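Local coordinates for T-lymphoma invasion and metastasis-inducing protein 1 (Homo sapiens, PDB 4K2P) that probably binds phosphoinositides and protein partners such as Par-3 through its PH, coiled-coil and extension region, a part of its signalling at tight junctions, at residues L14-H22 against L95-T103; I113-V124 against C197-L207. The protein carries 5 engineered substitutions. One frame throughout, in Å; residues are numbered along the deposited sequence.

Contact 1 (L14-H22 against L95-T103); sequences LAVKNFLVH and LGDAFLFQT
Strands 14-22 and 98-102 run antiparallel, their axes 4.4 Å apart at closest approach and 157° between directions, and pair A15 with Q102, K17 with L100 and L20 with A98. This is the pairing of the first strand with the last in the PH-domain sheet. A classic beta bulge interrupts it: F19 N and L20 N both donate to A98 O, from the same face of its carbonyl plane, so the register slips by one residue between N18 and L20. The extra residue turns F19 toward the 95-103 segment, where L100 CD2 lies over one face of its ring, near the rim. With CG anti to the backbone N, the F19 ring also takes A98 CB at its edge; F19 CD1 lies 3.7 Å from L100 CD1. K17 shares the face of the sheet that carries A98 and L100, but its extended chain carries NZ off to R34 O. On the other side, V16 and F101 lie side by side, V16 CG2 3.7 Å from F101 CD1, and F101 also meets F89 of the adjacent strand. N18 OD1 comes to the edge of the F99 ring, 3.3 Å from CD2, with the amide plane turned steeply against the ring. Beyond the regular pairing, D97 OD1 accepts from H22 N at 3.0 Å, a nearly straight bond at 166°. An alanine here would remove that acceptor, probably leaving H22 N without its mate. The H22 side chain has two conformers, so its ring bond is less certain. In the conformer described here the imidazole stands nearly perpendicular to the carboxylate, and H22 ND1 donates to D97 OD1 over 2.9 Å, bent to 136°.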
loop_
_atom_site.group_PDB
_atom_site.type_symbol
_atom_site.label_atom_id
_atom_site.label_comp_id
_atom_site.label_asym_id
_atom_site.label_seq_id
_atom_site.Cartn_x
_atom_site.Cartn_y
_atom_site.Cartn_z
ATOM N N LEU A 14 8.210 -16.626 9.049
ATOM C CA LEU A 14 8.440 -15.195 9.199
ATOM C C LEU A 14 8.168 -14.751 10.622
ATOM O O LEU A 14 7.274 -15.285 11.278
ATOM C CB LEU A 14 7.534 -14.399 8.261
ATOM C CG LEU A 14 7.708 -14.622 6.760
ATOM C CD1 LEU A 14 6.571 -13.951 5.975
ATOM C CD2 LEU A 14 9.063 -14.108 6.312
ATOM N N ALA A 15 8.939 -13.776 11.097
ATOM C CA ALA A 15 8.574 -13.036 12.297
ATOM C C ALA A 15 7.595 -11.954 11.853
ATOM O O ALA A 15 7.752 -11.384 10.778
ATOM C CB ALA A 15 9.792 -12.435 12.970
ATOM N N VAL A 16 6.581 -11.684 12.669
ATOM C CA VAL A 16 5.464 -10.824 12.274
ATOM C C VAL A 16 5.059 -9.926 13.430
ATOM O O VAL A 16 5.108 -10.329 14.595
ATOM C CB VAL A 16 4.241 -11.641 11.824
ATOM C CG1 VAL A 16 3.137 -10.718 11.306
ATOM C CG2 VAL A 16 4.640 -12.651 10.738
ATOM N N LYS A 17 4.660 -8.704 13.095
ATOM C CA LYS A 17 4.314 -7.694 14.076
ATOM C C LYS A 17 3.266 -6.761 13.473
ATOM O O LYS A 17 3.498 -6.218 12.404
ATOM C CB LYS A 17 5.581 -6.933 14.450
ATOM C CG LYS A 17 5.472 -5.913 15.527
ATOM C CD LYS A 17 6.869 -5.422 15.827
ATOM C CE LYS A 17 6.886 -4.387 16.904
ATOM N NZ LYS A 17 8.158 -4.456 17.669
ATOM N N ASN A 18 2.123 -6.574 14.123
ATOM C CA ASN A 18 1.177 -5.550 13.661
ATOM C C ASN A 18 1.794 -4.161 13.780
ATOM O O ASN A 18 2.468 -3.863 14.757
ATOM C CB ASN A 18 -0.129 -5.617 14.439
ATOM C CG ASN A 18 -0.864 -6.922 14.223
ATOM O OD1 ASN A 18 -0.711 -7.567 13.193
ATOM N ND2 ASN A 18 -1.693 -7.296 15.181
ATOM N N PHE A 19 1.558 -3.319 12.781
ATOM C CA PHE A 19 2.262 -2.048 12.662
ATOM C C PHE A 19 1.313 -0.838 12.692
ATOM O O PHE A 19 1.463 0.052 13.531
ATOM C CB PHE A 19 3.091 -2.052 11.378
ATOM C CG PHE A 19 3.971 -0.849 11.223
ATOM C CD1 PHE A 19 4.762 -0.415 12.274
ATOM C CD2 PHE A 19 4.031 -0.169 10.020
ATOM C CE1 PHE A 19 5.575 0.690 12.136
ATOM C CE2 PHE A 19 4.843 0.930 9.875
ATOM C CZ PHE A 19 5.617 1.364 10.933
ATOM N N LEU A 20 0.359 -0.804 11.767
ATOM C CA LEU A 20 -0.696 0.211 11.753
ATOM C C LEU A 20 -2.043 -0.503 11.755
ATOM O O LEU A 20 -2.150 -1.623 11.258
ATOM C CB LEU A 20 -0.572 1.126 10.537
ATOM C CG LEU A 20 0.761 1.859 10.419
ATOM C CD1 LEU A 20 0.916 2.524 9.072
ATOM C CD2 LEU A 20 0.892 2.891 11.543
ATOM N N VAL A 21 -3.058 0.148 12.317
ATOM C CA VAL A 21 -4.380 -0.442 12.486
ATOM C C VAL A 21 -5.465 0.559 12.102
ATOM O O VAL A 21 -5.444 1.712 12.549
ATOM C CB VAL A 21 -4.630 -0.898 13.939
ATOM C CG1 VAL A 21 -6.039 -1.448 14.089
ATOM C CG2 VAL A 21 -3.634 -1.962 14.342
ATOM N N HIS A 22 -6.413 0.121 11.276
ATOM C CA HIS A 22 -7.512 0.985 10.865
ATOM C C HIS A 22 -8.621 0.934 11.913
ATOM O O HIS A 22 -8.966 -0.120 12.439
ATOM C CB HIS A 22 -8.030 0.598 9.467
ATOM C CG HIS A 22 -8.942 -0.591 9.440
ATOM N ND1 HIS A 22 -8.627 -1.794 10.033
ATOM C CD2 HIS A 22 -10.151 -0.770 8.853
ATOM C CE1 HIS A 22 -9.609 -2.656 9.831
ATOM N NE2 HIS A 22 -10.545 -2.058 9.115
ATOM N N LEU A 95 -7.170 -1.460 3.395
ATOM C CA LEU A 95 -8.072 -0.972 4.445
ATOM C C LEU A 95 -7.482 0.086 5.388
ATOM O O LEU A 95 -8.229 0.788 6.064
ATOM C CB LEU A 95 -8.563 -2.146 5.292
ATOM C CG LEU A 95 -9.321 -3.260 4.565
ATOM C CD1 LEU A 95 -9.812 -4.306 5.567
ATOM C CD2 LEU A 95 -10.492 -2.692 3.760
ATOM N N GLY A 96 -6.160 0.206 5.425
ATOM C CA GLY A 96 -5.499 1.135 6.332
ATOM C C GLY A 96 -4.681 0.430 7.405
ATOM O O GLY A 96 -4.156 1.064 8.318
ATOM N N ASP A 97 -4.580 -0.891 7.290
ATOM C CA ASP A 97 -3.726 -1.691 8.166
ATOM C C ASP A 97 -2.357 -1.844 7.558
ATOM O O ASP A 97 -2.206 -1.747 6.347
ATOM C CB ASP A 97 -4.298 -3.094 8.386
ATOM C CG ASP A 97 -5.680 -3.076 8.946
ATOM O OD1 ASP A 97 -5.843 -2.546 10.056
ATOM O OD2 ASP A 97 -6.598 -3.608 8.288
ATOM N N ALA A 98 -1.367 -2.130 8.397
ATOM C CA ALA A 98 -0.053 -2.505 7.905
ATOM C C ALA A 98 0.626 -3.453 8.894
ATOM O O ALA A 98 0.333 -3.435 10.088
ATOM C CB ALA A 98 0.807 -1.279 7.654
ATOM N N PHE A 99 1.537 -4.266 8.374
ATOM C CA PHE A 99 2.145 -5.367 9.107
ATOM C C PHE A 99 3.619 -5.406 8.772
ATOM O O PHE A 99 3.997 -5.183 7.635
ATOM C CB PHE A 99 1.491 -6.707 8.730
ATOM C CG PHE A 99 -0.006 -6.688 8.790
ATOM C CD1 PHE A 99 -0.747 -6.249 7.701
ATOM C CD2 PHE A 99 -0.679 -7.114 9.925
ATOM C CE1 PHE A 99 -2.136 -6.223 7.749
ATOM C CE2 PHE A 99 -2.068 -7.088 9.975
ATOM C CZ PHE A 99 -2.793 -6.637 8.884
ATOM N N LEU A 100 4.453 -5.648 9.774
ATOM C CA LEU A 100 5.869 -5.889 9.548
ATOM C C LEU A 100 6.191 -7.384 9.521
ATOM O O LEU A 100 5.630 -8.164 10.278
ATOM C CB LEU A 100 6.700 -5.203 10.629
ATOM C CG LEU A 100 6.613 -3.673 10.663
ATOM C CD1 LEU A 100 7.277 -3.164 11.913
ATOM C CD2 LEU A 100 7.258 -3.054 9.430
ATOM N N PHE A 101 7.139 -7.739 8.666
ATOM C CA PHE A 101 7.608 -9.102 8.496
ATOM C C PHE A 101 9.134 -9.097 8.471
ATOM O O PHE A 101 9.727 -8.202 7.875
ATOM C CB PHE A 101 7.091 -9.713 7.196
ATOM C CG PHE A 101 5.602 -9.735 7.069
ATOM C CD1 PHE A 101 4.860 -10.813 7.536
ATOM C CD2 PHE A 101 4.941 -8.701 6.436
ATOM C CE1 PHE A 101 3.484 -10.842 7.393
ATOM C CE2 PHE A 101 3.567 -8.727 6.287
ATOM C CZ PHE A 101 2.837 -9.797 6.766
ATOM N N GLN A 102 9.765 -10.081 9.113
ATOM C CA GLN A 102 11.212 -10.256 9.022
ATOM C C GLN A 102 11.534 -11.632 8.442
ATOM O O GLN A 102 11.035 -12.658 8.922
ATOM C CB GLN A 102 11.885 -10.102 10.388
ATOM C CG GLN A 102 13.432 -10.142 10.326
ATOM C CD GLN A 102 14.089 -10.311 11.688
ATOM O OE1 GLN A 102 13.497 -10.863 12.615
ATOM N NE2 GLN A 102 15.326 -9.839 11.811
ATOM N N THR A 103 12.367 -11.631 7.406
ATOM C CA THR A 103 12.863 -12.850 6.787
ATOM C C THR A 103 14.396 -12.948 6.996
ATOM O O THR A 103 14.951 -12.274 7.870
ATOM C CB THR A 103 12.468 -12.880 5.291
ATOM O OG1 THR A 103 12.805 -14.146 4.710
ATOM C CG2 THR A 103 13.137 -11.752 4.526
#

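Contact 2 (I113-V124 against C197-L207); sequences ITAIHSACATAV and CYLASLQGGEL
C197 opens the contact by setting its CB 3.6 Å from H117 CE1, where the axes of 113-124 and 197-203 cross at -115°, 8.4 Å apart at closest approach. The crossing joins the C-terminal helix of the PH domain to the CC-Ex region. Y198 follows as a knob in the hole formed by H117, C120, A121 and V124. C120 CB sits over one face of its ring, 3.8 Å from the centroid and 28° off the normal, a CH-pi contact; the H117 ring meets it obliquely. The phenol oxygen is hydrogen-bonded to S74 O and R194 NH1. One turn on, S201 has OG beside the backbone N (chi1 -73°), which directs it to the edge of the H117 imidazole, in the ring plane, for a hydrogen bond of 3.1 Å with ND1. S201 OG and backbone O are also joined to T114 OG1 through two waters, one for each, and T114 OG1 is itself hydrogen-bonded to E110 O. L202 then lies against A121 CB and brings CD2 to 3.8 Å from S118 OG, while L207, past the helix end, rests CD1 on I113 CG2. H117 is therefore held at both nitrogens, ND1 by S201 and NE2 by V76 N; a backbone N-H donating to NE2 would be consistent with a neutral imidazole protonated on ND1.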
loop_
_atom_site.group_PDB
_atom_site.type_symbol
_atom_site.label_atom_id
_atom_site.label_comp_id
_atom_site.label_asym_id
_atom_site.label_seq_id
_atom_site.Cartn_x
_atom_site.Cartn_y
_atom_site.Cartn_z
ATOM N N ILE A 113 8.303 -9.974 -1.707
ATOM C CA ILE A 113 7.727 -8.787 -2.324
ATOM C C ILE A 113 7.198 -9.153 -3.706
ATOM O O ILE A 113 6.100 -8.758 -4.085
ATOM C CB ILE A 113 8.752 -7.635 -2.422
ATOM C CG1 ILE A 113 9.031 -7.080 -1.022
ATOM C CG2 ILE A 113 8.221 -6.515 -3.321
ATOM C CD1 ILE A 113 10.037 -5.964 -0.969
ATOM N N THR A 114 7.968 -9.951 -4.431
ATOM C CA THR A 114 7.609 -10.356 -5.778
ATOM C C THR A 114 6.349 -11.206 -5.763
ATOM O O THR A 114 5.456 -10.994 -6.573
ATOM C CB THR A 114 8.754 -11.123 -6.440
ATOM O OG1 THR A 114 9.824 -10.213 -6.704
ATOM C CG2 THR A 114 8.326 -11.756 -7.758
ATOM N N ALA A 115 6.258 -12.136 -4.819
ATOM C CA ALA A 115 5.133 -13.065 -4.770
ATOM C C ALA A 115 3.837 -12.343 -4.405
ATOM O O ALA A 115 2.787 -12.608 -4.989
ATOM C CB ALA A 115 5.406 -14.182 -3.782
ATOM N N ILE A 116 3.906 -11.422 -3.450
ATOM C CA ILE A 116 2.694 -10.754 -2.990
ATOM C C ILE A 116 2.186 -9.797 -4.064
ATOM O O ILE A 116 0.988 -9.737 -4.319
ATOM C CB ILE A 116 2.916 -10.009 -1.674
ATOM C CG1 ILE A 116 3.202 -11.014 -0.556
ATOM C CG2 ILE A 116 1.680 -9.190 -1.301
ATOM C CD1 ILE A 116 3.801 -10.409 0.693
ATOM N N HIS A 117 3.099 -9.077 -4.709
ATOM C CA HIS A 117 2.734 -8.129 -5.753
ATOM C C HIS A 117 2.190 -8.860 -6.970
ATOM O O HIS A 117 1.298 -8.365 -7.649
ATOM C CB HIS A 117 3.937 -7.271 -6.150
ATOM C CG HIS A 117 4.212 -6.159 -5.195
ATOM N ND1 HIS A 117 5.359 -5.401 -5.235
ATOM C CD2 HIS A 117 3.479 -5.682 -4.166
ATOM C CE1 HIS A 117 5.324 -4.506 -4.267
ATOM N NE2 HIS A 117 4.188 -4.648 -3.610
ATOM N N SER A 118 2.720 -10.049 -7.232
ATOM C CA SER A 118 2.247 -10.867 -8.343
ATOM C C SER A 118 0.817 -11.297 -8.098
ATOM O O SER A 118 0.002 -11.314 -9.008
ATOM C CB SER A 118 3.135 -12.093 -8.540
ATOM O OG SER A 118 4.363 -11.728 -9.141
ATOM N N ALA A 119 0.533 -11.671 -6.857
ATOM C CA ALA A 119 -0.804 -12.070 -6.465
ATOM C C ALA A 119 -1.761 -10.896 -6.629
ATOM O O ALA A 119 -2.881 -11.067 -7.088
ATOM C CB ALA A 119 -0.813 -12.569 -5.028
ATOM N N CYS A 120 -1.317 -9.710 -6.226
ATOM C CA CYS A 120 -2.134 -8.509 -6.339
ATOM C C CYS A 120 -2.399 -8.182 -7.798
ATOM O O CYS A 120 -3.487 -7.750 -8.162
ATOM C CB CYS A 120 -1.460 -7.328 -5.646
ATOM S SG CYS A 120 -1.491 -7.453 -3.851
ATOM N N ALA A 121 -1.399 -8.411 -8.636
ATOM C CA ALA A 121 -1.503 -8.099 -10.044
ATOM C C ALA A 121 -2.547 -9.014 -10.687
ATOM O O ALA A 121 -3.356 -8.568 -11.503
ATOM C CB ALA A 121 -0.153 -8.251 -10.720
ATOM N N THR A 122 -2.521 -10.288 -10.298
ATOM C CA THR A 122 -3.478 -11.274 -10.777
ATOM C C THR A 122 -4.883 -10.920 -10.315
ATOM O O THR A 122 -5.842 -11.113 -11.050
ATOM C CB THR A 122 -3.135 -12.711 -10.283
ATOM O OG1 THR A 122 -1.851 -13.106 -10.781
ATOM C CG2 THR A 122 -4.173 -13.716 -10.761
ATOM N N ALA A 123 -5.006 -10.400 -9.099
ATOM C CA ALA A 123 -6.313 -10.030 -8.577
ATOM C C ALA A 123 -6.907 -8.869 -9.384
ATOM O O ALA A 123 -8.109 -8.835 -9.642
ATOM C CB ALA A 123 -6.215 -9.666 -7.105
ATOM N N VAL A 124 -6.059 -7.921 -9.777
ATOM C CA VAL A 124 -6.494 -6.797 -10.596
ATOM C C VAL A 124 -6.994 -7.305 -11.942
ATOM O O VAL A 124 -8.013 -6.841 -12.454
ATOM C CB VAL A 124 -5.352 -5.776 -10.807
ATOM C CG1 VAL A 124 -5.738 -4.714 -11.830
ATOM C CG2 VAL A 124 -4.986 -5.116 -9.491
ATOM N N CYS A 197 4.479 -0.882 -8.866
ATOM C CA CYS A 197 5.077 -1.932 -8.063
ATOM C C CYS A 197 4.704 -3.290 -8.642
ATOM O O CYS A 197 5.551 -4.180 -8.764
ATOM C CB CYS A 197 4.622 -1.841 -6.608
ATOM S SG CYS A 197 5.451 -0.577 -5.640
ATOM N N TYR A 198 3.429 -3.447 -8.991
ATOM C CA TYR A 198 2.926 -4.711 -9.536
ATOM C C TYR A 198 3.612 -5.032 -10.848
ATOM O O TYR A 198 4.018 -6.165 -11.103
ATOM C CB TYR A 198 1.418 -4.646 -9.771
ATOM C CG TYR A 198 0.574 -4.443 -8.539
ATOM C CD1 TYR A 198 1.129 -4.457 -7.259
ATOM C CD2 TYR A 198 -0.788 -4.234 -8.658
ATOM C CE1 TYR A 198 0.334 -4.271 -6.140
ATOM C CE2 TYR A 198 -1.578 -4.050 -7.563
ATOM C CZ TYR A 198 -1.019 -4.060 -6.304
ATOM O OH TYR A 198 -1.847 -3.875 -5.224
ATOM N N LEU A 199 3.736 -4.012 -11.685
ATOM C CA LEU A 199 4.315 -4.180 -13.006
ATOM C C LEU A 199 5.783 -4.544 -12.884
ATOM O O LEU A 199 6.276 -5.397 -13.611
ATOM C CB LEU A 199 4.152 -2.908 -13.838
ATOM C CG LEU A 199 4.693 -2.984 -15.268
ATOM C CD1 LEU A 199 3.997 -4.077 -16.071
ATOM C CD2 LEU A 199 4.547 -1.647 -15.958
ATOM N N ALA A 200 6.478 -3.887 -11.960
ATOM C CA ALA A 200 7.902 -4.126 -11.768
ATOM C C ALA A 200 8.133 -5.557 -11.303
ATOM O O ALA A 200 9.088 -6.217 -11.713
ATOM C CB ALA A 200 8.472 -3.141 -10.770
ATOM N N SER A 201 7.235 -6.036 -10.453
ATOM C CA SER A 201 7.357 -7.365 -9.891
ATOM C C SER A 201 7.168 -8.430 -10.969
ATOM O O SER A 201 7.812 -9.473 -10.922
ATOM C CB SER A 201 6.358 -7.546 -8.748
ATOM O OG SER A 201 6.782 -6.818 -7.599
ATOM N N LEU A 202 6.282 -8.187 -11.932
ATOM C CA LEU A 202 6.119 -9.120 -13.041
ATOM C C LEU A 202 7.287 -9.055 -14.030
ATOM O O LEU A 202 7.690 -10.078 -14.569
ATOM C CB LEU A 202 4.809 -8.866 -13.787
ATOM C CG LEU A 202 3.493 -9.214 -13.088
ATOM C CD1 LEU A 202 2.334 -8.890 -14.013
ATOM C CD2 LEU A 202 3.439 -10.676 -12.674
ATOM N N GLN A 203 7.843 -7.865 -14.253
ATOM C CA GLN A 203 8.908 -7.698 -15.245
ATOM C C GLN A 203 10.309 -7.858 -14.658
ATOM O O GLN A 203 11.307 -7.710 -15.366
ATOM C CB GLN A 203 8.815 -6.327 -15.906
ATOM C CG GLN A 203 7.582 -6.112 -16.755
ATOM C CD GLN A 203 7.503 -4.697 -17.272
ATOM O OE1 GLN A 203 7.951 -3.762 -16.608
ATOM N NE2 GLN A 203 6.948 -4.530 -18.467
ATOM N N GLY A 204 10.385 -8.164 -13.369
ATOM C CA GLY A 204 11.663 -8.283 -12.698
ATOM C C GLY A 204 12.454 -6.985 -12.635
ATOM O O GLY A 204 13.659 -7.012 -12.388
ATOM N N GLY A 205 11.788 -5.854 -12.852
ATOM C CA GLY A 205 12.451 -4.557 -12.818
ATOM C C GLY A 205 12.509 -3.982 -11.413
ATOM O O GLY A 205 12.015 -4.593 -10.469
ATOM N N GLU A 206 13.116 -2.806 -11.269
ATOM C CA GLU A 206 13.245 -2.180 -9.956
ATOM C C GLU A 206 11.957 -1.442 -9.596
ATOM O O GLU A 206 11.258 -0.939 -10.472
ATOM C CB GLU A 206 14.454 -1.237 -9.914
ATOM C CG GLU A 206 14.348 0.001 -10.782
ATOM C CD GLU A 206 15.623 0.832 -10.756
ATOM O OE1 GLU A 206 16.478 0.581 -9.879
ATOM O OE2 GLU A 206 15.769 1.734 -11.612
ATOM N N LEU A 207 11.637 -1.403 -8.308
ATOM C CA LEU A 207 10.405 -0.780 -7.847
ATOM C C LEU A 207 10.492 0.741 -7.975
ATOM O O LEU A 207 11.587 1.296 -8.000
ATOM C CB LEU A 207 10.127 -1.156 -6.391
ATOM C CG LEU A 207 9.735 -2.596 -6.057
ATOM C CD1 LEU A 207 9.417 -2.693 -4.576
ATOM C CD2 LEU A 207 8.573 -3.096 -6.889
HETATM O O HOH W 1 9.479 -7.203 -7.042
HETATM O O HOH W 2 10.501 -9.508 -9.410
#

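How the contacts relate
Contact 1 pairs the first strand of the PH domain with its last, joining the two halves of its curled sheet, whereas contact 2 joins that domain to the CC-Ex region. Their centres are about 19 Å apart and their nearest atoms about 6 Å, so the two do not touch. The chain connects them directly: strand 98-102 is followed by helix 106-128, which supplies 113-124. The same helix reaches back to contact 1, where L14 packs on W112 and T103 on E108 and L109. Contact 1 is partly buried and rich in backbone bonds; contact 2 is buried and made by side chains and waters. A calcium ion lies about 9 Å from the L202 side chain of contact 2.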